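Local coordinates for WbbM protein (Klebsiella pneumoniae, PDB 6U4B) that forms a trimer, binds magnesium and probably acts as a bifunctional glycosyltransferase that polymerises O-antigen, at residues Trp120-His125 and Leu280-Val285; Lys347-Asn352 and Thr586-Glu591; Tyr399-Phe404 and Ile476-Val481. One frame throughout, in Å; residues are numbered along the deposited sequence.

Contact 1: residues Trp120-His125 and Leu280-Val285; sequences WGVVNH and LQRTFV
V123 is held by strand 277-285 through both its backbone N and its backbone O: N donates to R282 O at 2.7 Å, and O accepts from F284 N at 2.8 Å. One residue thus bonds to R282 and F284, on either side of its register partner T283, the textbook pattern of a parallel β-ladder; H125 N to F284 O (2.9 Å) is the next rung. The tight side is the buried face of V123, H125, T283 and V285. V123 stands with CG1 anti to its own N (chi1 -175°), which leaves CG2 beside that N to settle against Q281 NE2 at 3.8 Å; the Q281 amide is fixed by E117, F115 and N108. The other face, bearing V122, R282 and F284, is looser and partly open to solvent. There V122 CG1 lies near the plane of the R282 guanidinium, 4.0 Å from NE, while NH2 makes only a weak bond to W120 O at 3.4 Å; NH1 is held by K156 O. Residues 120-125 lie in the DUF4422 region, in a mixed sheet where strand 277-285 runs between strands 122-125 and 152-159, parallel to both, and helix 130-135 packs on the buried face, with Y132 bonded to T283 OG1.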
loop_
_atom_site.group_PDB
_atom_site.type_symbol
_atom_site.label_atom_id
_atom_site.label_comp_id
_atom_site.label_asym_id
_atom_site.label_seq_id
_atom_site.Cartn_x
_atom_site.Cartn_y
_atom_site.Cartn_z
ATOM N N TRP A 120 46.138 41.310 -2.314
ATOM C CA TRP A 120 45.105 41.368 -3.338
ATOM C C TRP A 120 44.255 42.629 -3.269
ATOM O O TRP A 120 43.314 42.759 -4.054
ATOM C CB TRP A 120 44.196 40.134 -3.257
ATOM C CG TRP A 120 44.938 38.826 -3.219
ATOM C CD1 TRP A 120 44.683 37.772 -2.392
ATOM C CD2 TRP A 120 46.060 38.436 -4.031
ATOM N NE1 TRP A 120 45.568 36.751 -2.639
ATOM C CE2 TRP A 120 46.424 37.133 -3.638
ATOM C CE3 TRP A 120 46.790 39.060 -5.051
ATOM C CZ2 TRP A 120 47.483 36.443 -4.226
ATOM C CZ3 TRP A 120 47.843 38.374 -5.632
ATOM C CH2 TRP A 120 48.178 37.079 -5.219
ATOM N N GLY A 121 44.561 43.560 -2.370
ATOM C CA GLY A 121 43.796 44.789 -2.289
ATOM C C GLY A 121 42.476 44.663 -1.564
ATOM O O GLY A 121 41.534 45.400 -1.870
ATOM N N VAL A 122 42.375 43.736 -0.615
ATOM C CA VAL A 122 41.179 43.577 0.202
ATOM C C VAL A 122 41.519 43.932 1.642
ATOM O O VAL A 122 42.664 43.792 2.089
ATOM C CB VAL A 122 40.595 42.150 0.105
ATOM C CG1 VAL A 122 40.204 41.836 -1.332
ATOM C CG2 VAL A 122 41.584 41.126 0.634
ATOM N N VAL A 123 40.519 44.418 2.367
ATOM C CA VAL A 123 40.657 44.747 3.780
ATOM C C VAL A 123 40.074 43.595 4.586
ATOM O O VAL A 123 38.879 43.293 4.483
ATOM C CB VAL A 123 39.963 46.075 4.120
ATOM C CG1 VAL A 123 40.231 46.456 5.566
ATOM C CG2 VAL A 123 40.440 47.170 3.182
ATOM N N ASN A 124 40.918 42.947 5.382
ATOM C CA ASN A 124 40.512 41.766 6.130
ATOM C C ASN A 124 39.965 42.158 7.497
ATOM O O ASN A 124 40.440 43.111 8.121
ATOM C CB ASN A 124 41.690 40.803 6.284
ATOM C CG ASN A 124 42.217 40.311 4.947
ATOM O OD1 ASN A 124 43.000 40.996 4.286
ATOM N ND2 ASN A 124 41.788 39.120 4.541
ATOM N N HIS A 125 38.954 41.416 7.952
ATOM C CA HIS A 125 38.375 41.562 9.274
ATOM C C HIS A 125 38.018 40.157 9.735
ATOM O O HIS A 125 37.531 39.350 8.930
ATOM C CB HIS A 125 37.132 42.461 9.267
ATOM C CG HIS A 125 36.795 43.038 10.608
ATOM N ND1 HIS A 125 35.969 42.401 11.508
ATOM C CD2 HIS A 125 37.167 44.201 11.197
ATOM C CE1 HIS A 125 35.849 43.143 12.596
ATOM N NE2 HIS A 125 36.567 44.240 12.433
ATOM N N LEU A 280 35.325 51.988 -4.214
ATOM C CA LEU A 280 35.384 51.719 -2.787
ATOM C C LEU A 280 36.332 50.558 -2.518
ATOM O O LEU A 280 36.626 49.751 -3.404
ATOM C CB LEU A 280 33.990 51.395 -2.233
ATOM C CG LEU A 280 32.877 52.397 -2.540
ATOM C CD1 LEU A 280 31.524 51.803 -2.183
ATOM C CD2 LEU A 280 33.105 53.706 -1.798
ATOM N N GLN A 281 36.808 50.478 -1.278
ATOM C CA GLN A 281 37.633 49.350 -0.870
ATOM C C GLN A 281 36.789 48.086 -0.740
ATOM O O GLN A 281 35.581 48.141 -0.494
ATOM C CB GLN A 281 38.333 49.645 0.459
ATOM C CG GLN A 281 39.318 50.810 0.429
ATOM C CD GLN A 281 40.093 50.944 1.729
ATOM O OE1 GLN A 281 39.569 51.428 2.732
ATOM N NE2 GLN A 281 41.345 50.504 1.718
ATOM N N ARG A 282 37.440 46.937 -0.907
ATOM C CA ARG A 282 36.819 45.634 -0.717
ATOM C C ARG A 282 37.167 45.091 0.662
ATOM O O ARG A 282 38.271 45.301 1.165
ATOM C CB ARG A 282 37.279 44.629 -1.778
ATOM C CG ARG A 282 37.001 45.043 -3.204
ATOM C CD ARG A 282 37.356 43.934 -4.192
ATOM N NE ARG A 282 38.792 43.845 -4.457
ATOM C CZ ARG A 282 39.420 44.528 -5.411
ATOM N NH1 ARG A 282 38.744 45.359 -6.194
ATOM N NH2 ARG A 282 40.727 44.385 -5.583
ATOM N N THR A 283 36.218 44.382 1.266
ATOM C CA THR A 283 36.447 43.724 2.544
ATOM C C THR A 283 36.406 42.210 2.377
ATOM O O THR A 283 35.850 41.679 1.411
ATOM C CB THR A 283 35.412 44.151 3.595
ATOM O OG1 THR A 283 34.175 43.461 3.369
ATOM C CG2 THR A 283 35.170 45.654 3.537
ATOM N N PHE A 284 37.014 41.517 3.336
ATOM C CA PHE A 284 36.932 40.067 3.411
ATOM C C PHE A 284 36.806 39.645 4.866
ATOM O O PHE A 284 37.505 40.168 5.738
ATOM C CB PHE A 284 38.150 39.377 2.782
ATOM C CG PHE A 284 38.143 37.880 2.951
ATOM C CD1 PHE A 284 39.034 37.258 3.811
ATOM C CD2 PHE A 284 37.225 37.097 2.267
ATOM C CE1 PHE A 284 39.021 35.883 3.973
ATOM C CE2 PHE A 284 37.206 35.721 2.428
ATOM C CZ PHE A 284 38.106 35.115 3.280
ATOM N N VAL A 285 35.911 38.693 5.113
ATOM C CA VAL A 285 35.651 38.153 6.442
ATOM C C VAL A 285 36.296 36.776 6.516
ATOM O O VAL A 285 35.890 35.855 5.797
ATOM C CB VAL A 285 34.144 38.081 6.730
ATOM C CG1 VAL A 285 33.893 37.468 8.092
ATOM C CG2 VAL A 285 33.531 39.469 6.638
#

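Contact 2: residues Lys347-Asn352 and Thr586-Glu591; sequences KTRLVN and TPWEME
R349 reaches from its helix to the turn at P587 and W588, and its side chain runs first along the indole and then along the proline. CB rests against the indole, 3.7 Å from W588 CZ2. CG approaches P587 CG at 4.0 Å, and CD sits over one face of the indole, off toward the rim, and also touches P587 CB. Because the chain is extended from CG to NE, it slides along the proline, and NE comes to 3.4 Å from P587 CB, which lies over one face of the guanidinium, toward its rim. That flat group stands perpendicular to the indole. At its edge NH1 forms a salt bridge with E591 OE2 (3.0 Å) almost in the guanidinium plane, though the N-H is bent (139°) and E591 is poorly ordered. R349 has a second carboxylate partner: NE forms a salt bridge with D577 of a neighbouring subunit, so the same arginine links a fold contact to the trimer interface. The turn it meets is a type I β turn, T586 to E589, leading into helix 589-596. N585, a ligand of a second magnesium site not occupied at this chain, lies about 8 Å from P587 between side chains. Beside R349, L350 CD2 meets W588 CH2 at 3.6 Å; L350 also packs on strand 360-366 and on I320 of helix 313-325, whose I314 touches W588.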
loop_
_atom_site.group_PDB
_atom_site.type_symbol
_atom_site.label_atom_id
_atom_site.label_comp_id
_atom_site.label_asym_id
_atom_site.label_seq_id
_atom_site.Cartn_x
_atom_site.Cartn_y
_atom_site.Cartn_z
ATOM N N LYS A 347 16.860 13.185 1.178
ATOM C CA LYS A 347 16.135 14.431 1.418
ATOM C C LYS A 347 14.950 14.565 0.471
ATOM O O LYS A 347 13.871 15.019 0.874
ATOM C CB LYS A 347 17.074 15.633 1.282
ATOM C CG LYS A 347 18.035 15.792 2.453
ATOM C CD LYS A 347 18.670 17.184 2.505
ATOM C CE LYS A 347 19.847 17.314 1.554
ATOM N NZ LYS A 347 20.689 18.503 1.885
ATOM N N THR A 348 15.127 14.159 -0.789
ATOM C CA THR A 348 14.023 14.192 -1.743
ATOM C C THR A 348 12.914 13.228 -1.335
ATOM O O THR A 348 11.730 13.584 -1.341
ATOM C CB THR A 348 14.534 13.860 -3.145
ATOM O OG1 THR A 348 15.425 14.894 -3.589
ATOM C CG2 THR A 348 13.377 13.732 -4.115
ATOM N N ARG A 349 13.287 11.998 -0.972
ATOM C CA ARG A 349 12.301 11.013 -0.536
ATOM C C ARG A 349 11.533 11.495 0.686
ATOM O O ARG A 349 10.324 11.263 0.801
ATOM C CB ARG A 349 12.992 9.684 -0.233
ATOM C CG ARG A 349 13.643 9.028 -1.433
ATOM C CD ARG A 349 14.471 7.826 -1.017
ATOM N NE ARG A 349 14.770 6.949 -2.144
ATOM C CZ ARG A 349 15.438 5.805 -2.041
ATOM N NH1 ARG A 349 15.882 5.402 -0.859
ATOM N NH2 ARG A 349 15.662 5.063 -3.118
ATOM N N LEU A 350 12.220 12.167 1.613
ATOM C CA LEU A 350 11.565 12.626 2.835
ATOM C C LEU A 350 10.532 13.708 2.541
ATOM O O LEU A 350 9.427 13.685 3.097
ATOM C CB LEU A 350 12.611 13.131 3.830
ATOM C CG LEU A 350 13.431 12.013 4.477
ATOM C CD1 LEU A 350 14.733 12.542 5.038
ATOM C CD2 LEU A 350 12.612 11.337 5.564
ATOM N N VAL A 351 10.875 14.667 1.678
ATOM C CA VAL A 351 9.914 15.697 1.296
ATOM C C VAL A 351 8.732 15.074 0.566
ATOM O O VAL A 351 7.577 15.469 0.772
ATOM C CB VAL A 351 10.599 16.782 0.444
ATOM C CG1 VAL A 351 9.565 17.741 -0.127
ATOM C CG2 VAL A 351 11.624 17.539 1.276
ATOM N N ASN A 352 8.997 14.079 -0.287
ATOM C CA ASN A 352 7.931 13.427 -1.042
ATOM C C ASN A 352 6.893 12.769 -0.143
ATOM O O ASN A 352 5.777 12.495 -0.598
ATOM C CB ASN A 352 8.522 12.390 -1.999
ATOM C CG ASN A 352 9.280 13.025 -3.147
ATOM O OD1 ASN A 352 9.127 14.217 -3.421
ATOM N ND2 ASN A 352 10.099 12.232 -3.830
ATOM N N THR A 586 6.982 3.140 1.206
ATOM C CA THR A 586 7.916 4.251 1.041
ATOM C C THR A 586 9.090 3.736 0.215
ATOM O O THR A 586 9.199 2.519 0.023
ATOM C CB THR A 586 8.380 4.808 2.396
ATOM O OG1 THR A 586 9.241 3.857 3.038
ATOM C CG2 THR A 586 7.189 5.106 3.296
ATOM N N PRO A 587 9.959 4.602 -0.319
ATOM C CA PRO A 587 11.127 4.084 -1.057
ATOM C C PRO A 587 12.086 3.272 -0.203
ATOM O O PRO A 587 12.908 2.536 -0.763
ATOM C CB PRO A 587 11.806 5.353 -1.592
ATOM C CG PRO A 587 10.712 6.348 -1.658
ATOM C CD PRO A 587 9.808 6.059 -0.495
ATOM N N TRP A 588 12.011 3.372 1.125
ATOM C CA TRP A 588 12.882 2.582 1.988
ATOM C C TRP A 588 12.347 1.181 2.252
ATOM O O TRP A 588 12.989 0.423 2.986
ATOM C CB TRP A 588 13.103 3.297 3.326
ATOM C CG TRP A 588 13.666 4.678 3.193
ATOM C CD1 TRP A 588 14.968 5.014 2.964
ATOM C CD2 TRP A 588 12.942 5.911 3.281
ATOM N NE1 TRP A 588 15.100 6.381 2.900
ATOM C CE2 TRP A 588 13.870 6.954 3.093
ATOM C CE3 TRP A 588 11.599 6.233 3.498
ATOM C CZ2 TRP A 588 13.499 8.296 3.115
ATOM C CZ3 TRP A 588 11.233 7.566 3.518
ATOM C CH2 TRP A 588 12.178 8.580 3.329
ATOM N N GLU A 589 11.203 0.817 1.667
ATOM C CA GLU A 589 10.564 -0.454 1.999
ATOM C C GLU A 589 11.436 -1.640 1.603
ATOM O O GLU A 589 11.704 -2.527 2.421
ATOM C CB GLU A 589 9.195 -0.537 1.326
ATOM C CG GLU A 589 8.518 -1.886 1.468
ATOM C CD GLU A 589 7.041 -1.828 1.140
ATOM O OE1 GLU A 589 6.251 -2.489 1.848
ATOM O OE2 GLU A 589 6.671 -1.113 0.185
ATOM N N MET A 590 11.893 -1.673 0.349
ATOM C CA MET A 590 12.758 -2.765 -0.084
ATOM C C MET A 590 14.150 -2.682 0.531
ATOM O O MET A 590 14.848 -3.700 0.587
ATOM C CB MET A 590 12.864 -2.793 -1.609
ATOM C CG MET A 590 13.202 -1.455 -2.244
ATOM S SD MET A 590 13.888 -1.636 -3.903
ATOM C CE MET A 590 15.635 -1.421 -3.566
ATOM N N GLU A 591 14.569 -1.498 0.988
ATOM C CA GLU A 591 15.844 -1.391 1.690
ATOM C C GLU A 591 15.840 -2.217 2.969
ATOM O O GLU A 591 16.866 -2.794 3.346
ATOM C CB GLU A 591 16.152 0.069 2.023
ATOM C CG GLU A 591 16.795 0.872 0.910
ATOM C CD GLU A 591 17.412 2.158 1.427
ATOM O OE1 GLU A 591 18.082 2.112 2.482
ATOM O OE2 GLU A 591 17.217 3.216 0.792
#

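Contact 3: residues Tyr399-Phe404 and Ile476-Val481; sequences YDKVVF and IIVFNV
V402 and F404 pair with F479 and I477 as two hydrogen-bonded antiparallel pairs, with V403 and V478 forming the non-hydrogen-bonded pair between them, and the short strand axes come within 4.6 Å of each other. The ladder belongs to the central sheet of a GT-A-like glycosyltransferase domain, as expected for family 8, and strand 402-405 leads straight into the DxD motif, whose D406 and D408 bind magnesium together with H560. Four backbone bonds hold the pair. F479 N meets V402 O at 2.6 Å, nearly in line with the carbonyl, and V402 N returns the bond to F479 O at 3.1 Å; F404 N and I477 O, then I477 N and F404 O, repeat the exchange at the end near the metal.

On one face the side chains of V402, F404, I477 and F479 project, and here the F479 ring turns its edge to F404, with F479 CE1 3.8 Å from F404 CB. CG of F404, anti to the backbone N (chi1 170°), directs the ring toward I392 of helix 392-395, on which V402 and F479 also pack. On the other face V403 CG2 meets V478 CG2 at 4.1 Å, a purely apolar touch of two branched side chains. Flanking strands complete the sheet: V403 bonds through its backbone to strand 302-309, and V478 to A429 of strand 428-432. Past the pairing the chain of 476-481 turns into a helix. N480 is its N-cap, with OD1 accepting from Q483 N, while ND2 donates to N426 O. V481 leans back across to V402, and its CB sits 3.3 Å from Y399 O.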
loop_
_atom_site.group_PDB
_atom_site.type_symbol
_atom_site.label_atom_id
_atom_site.label_comp_id
_atom_site.label_asym_id
_atom_site.label_seq_id
_atom_site.Cartn_x
_atom_site.Cartn_y
_atom_site.Cartn_z
ATOM N N TYR A 399 9.913 31.089 17.209
ATOM C CA TYR A 399 8.766 30.266 17.555
ATOM C C TYR A 399 8.418 30.453 19.028
ATOM O O TYR A 399 9.292 30.698 19.862
ATOM C CB TYR A 399 9.056 28.788 17.280
ATOM C CG TYR A 399 9.102 28.411 15.817
ATOM C CD1 TYR A 399 8.067 27.690 15.240
ATOM C CD2 TYR A 399 10.180 28.766 15.015
ATOM C CE1 TYR A 399 8.098 27.333 13.904
ATOM C CE2 TYR A 399 10.220 28.415 13.675
ATOM C CZ TYR A 399 9.174 27.697 13.125
ATOM O OH TYR A 399 9.203 27.339 11.795
ATOM N N ASP A 400 7.126 30.341 19.342
ATOM C CA ASP A 400 6.712 30.367 20.743
ATOM C C ASP A 400 7.023 29.042 21.427
ATOM O O ASP A 400 7.693 29.012 22.466
ATOM C CB ASP A 400 5.222 30.694 20.861
ATOM C CG ASP A 400 4.931 32.167 20.663
ATOM O OD1 ASP A 400 3.791 32.503 20.272
ATOM O OD2 ASP A 400 5.847 32.988 20.884
ATOM N N LYS A 401 6.545 27.937 20.859
ATOM C CA LYS A 401 6.833 26.610 21.384
ATOM C C LYS A 401 7.175 25.666 20.239
ATOM O O LYS A 401 6.679 25.810 19.119
ATOM C CB LYS A 401 5.658 26.048 22.202
ATOM C CG LYS A 401 5.431 26.774 23.515
ATOM C CD LYS A 401 4.508 26.002 24.445
ATOM C CE LYS A 401 3.108 25.884 23.875
ATOM N NZ LYS A 401 2.171 25.274 24.859
ATOM N N VAL A 402 8.022 24.688 20.546
ATOM C CA VAL A 402 8.564 23.748 19.571
ATOM C C VAL A 402 8.672 22.375 20.229
ATOM O O VAL A 402 9.076 22.262 21.391
ATOM C CB VAL A 402 9.941 24.225 19.059
ATOM C CG1 VAL A 402 10.834 23.049 18.714
ATOM C CG2 VAL A 402 9.778 25.154 17.866
ATOM N N VAL A 403 8.310 21.332 19.485
ATOM C CA VAL A 403 8.377 19.956 19.967
ATOM C C VAL A 403 9.561 19.266 19.304
ATOM O O VAL A 403 9.578 19.091 18.079
ATOM C CB VAL A 403 7.075 19.189 19.686
ATOM C CG1 VAL A 403 7.181 17.763 20.201
ATOM C CG2 VAL A 403 5.892 19.906 20.313
ATOM N N PHE A 404 10.552 18.880 20.105
ATOM C CA PHE A 404 11.624 18.025 19.612
ATOM C C PHE A 404 11.288 16.565 19.873
ATOM O O PHE A 404 10.700 16.222 20.903
ATOM C CB PHE A 404 12.970 18.356 20.267
ATOM C CG PHE A 404 14.048 17.348 19.951
ATOM C CD1 PHE A 404 14.849 17.506 18.834
ATOM C CD2 PHE A 404 14.234 16.223 20.751
ATOM C CE1 PHE A 404 15.821 16.578 18.525
ATOM C CE2 PHE A 404 15.197 15.286 20.440
ATOM C CZ PHE A 404 15.996 15.467 19.330
ATOM N N ILE A 476 11.854 13.247 23.806
ATOM C CA ILE A 476 10.761 14.098 23.347
ATOM C C ILE A 476 10.647 15.274 24.311
ATOM O O ILE A 476 10.525 15.092 25.527
ATOM C CB ILE A 476 9.444 13.304 23.207
ATOM C CG1 ILE A 476 8.378 14.127 22.478
ATOM C CG2 ILE A 476 8.923 12.796 24.551
ATOM C CD1 ILE A 476 7.189 13.289 22.013
ATOM N N ILE A 477 10.746 16.492 23.782
ATOM C CA ILE A 477 10.803 17.697 24.601
ATOM C C ILE A 477 9.960 18.780 23.947
ATOM O O ILE A 477 10.142 19.082 22.764
ATOM C CB ILE A 477 12.247 18.208 24.784
ATOM C CG1 ILE A 477 13.170 17.107 25.310
ATOM C CG2 ILE A 477 12.265 19.399 25.724
ATOM C CD1 ILE A 477 14.632 17.502 25.335
ATOM N N VAL A 478 9.060 19.380 24.717
ATOM C CA VAL A 478 8.366 20.589 24.291
ATOM C C VAL A 478 9.175 21.777 24.796
ATOM O O VAL A 478 9.228 22.038 26.001
ATOM C CB VAL A 478 6.926 20.639 24.812
ATOM C CG1 VAL A 478 6.228 21.885 24.281
ATOM C CG2 VAL A 478 6.172 19.381 24.405
ATOM N N PHE A 479 9.813 22.491 23.877
ATOM C CA PHE A 479 10.596 23.661 24.236
ATOM C C PHE A 479 9.686 24.872 24.389
ATOM O O PHE A 479 8.917 25.199 23.479
ATOM C CB PHE A 479 11.665 23.939 23.178
ATOM C CG PHE A 479 12.859 23.031 23.264
ATOM C CD1 PHE A 479 12.791 21.725 22.811
ATOM C CD2 PHE A 479 14.055 23.491 23.787
ATOM C CE1 PHE A 479 13.891 20.893 22.887
ATOM C CE2 PHE A 479 15.157 22.665 23.864
ATOM C CZ PHE A 479 15.077 21.365 23.414
ATOM N N ASN A 480 9.764 25.529 25.546
ATOM C CA ASN A 480 9.129 26.832 25.737
ATOM C C ASN A 480 10.120 27.887 25.255
ATOM O O ASN A 480 10.805 28.554 26.036
ATOM C CB ASN A 480 8.733 27.038 27.194
ATOM C CG ASN A 480 7.908 28.296 27.404
ATOM O OD1 ASN A 480 7.817 29.152 26.523
ATOM N ND2 ASN A 480 7.306 28.416 28.581
ATOM N N VAL A 481 10.195 28.028 23.929
ATOM C CA VAL A 481 11.206 28.889 23.322
ATOM C C VAL A 481 11.023 30.333 23.768
ATOM O O VAL A 481 12.000 31.026 24.081
ATOM C CB VAL A 481 11.170 28.759 21.789
ATOM C CG1 VAL A 481 12.188 29.692 21.153
ATOM C CG2 VAL A 481 11.432 27.320 21.371
#

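How the contacts relate
Taken together, the three contacts illustrate how chemistry follows place. Contacts 1 and 3 are both strand pairings, but in separate sheets, one parallel and partly open to solvent, the other antiparallel and buried beside the magnesium site; they lie on opposite sides of the chain's centre, nearest atoms about 26 Å apart. Contact 2 joins a helix to a turn and relies on side chains alone: arginine, leucine, proline, tryptophan and a carboxylate. It is also the only one of the three touched by other subunits. Contacts 2 and 3 are about 14 Å apart at their nearest atoms, and helix 344-352 packs on strand 360-366 of the sheet that contact 3 helps to build.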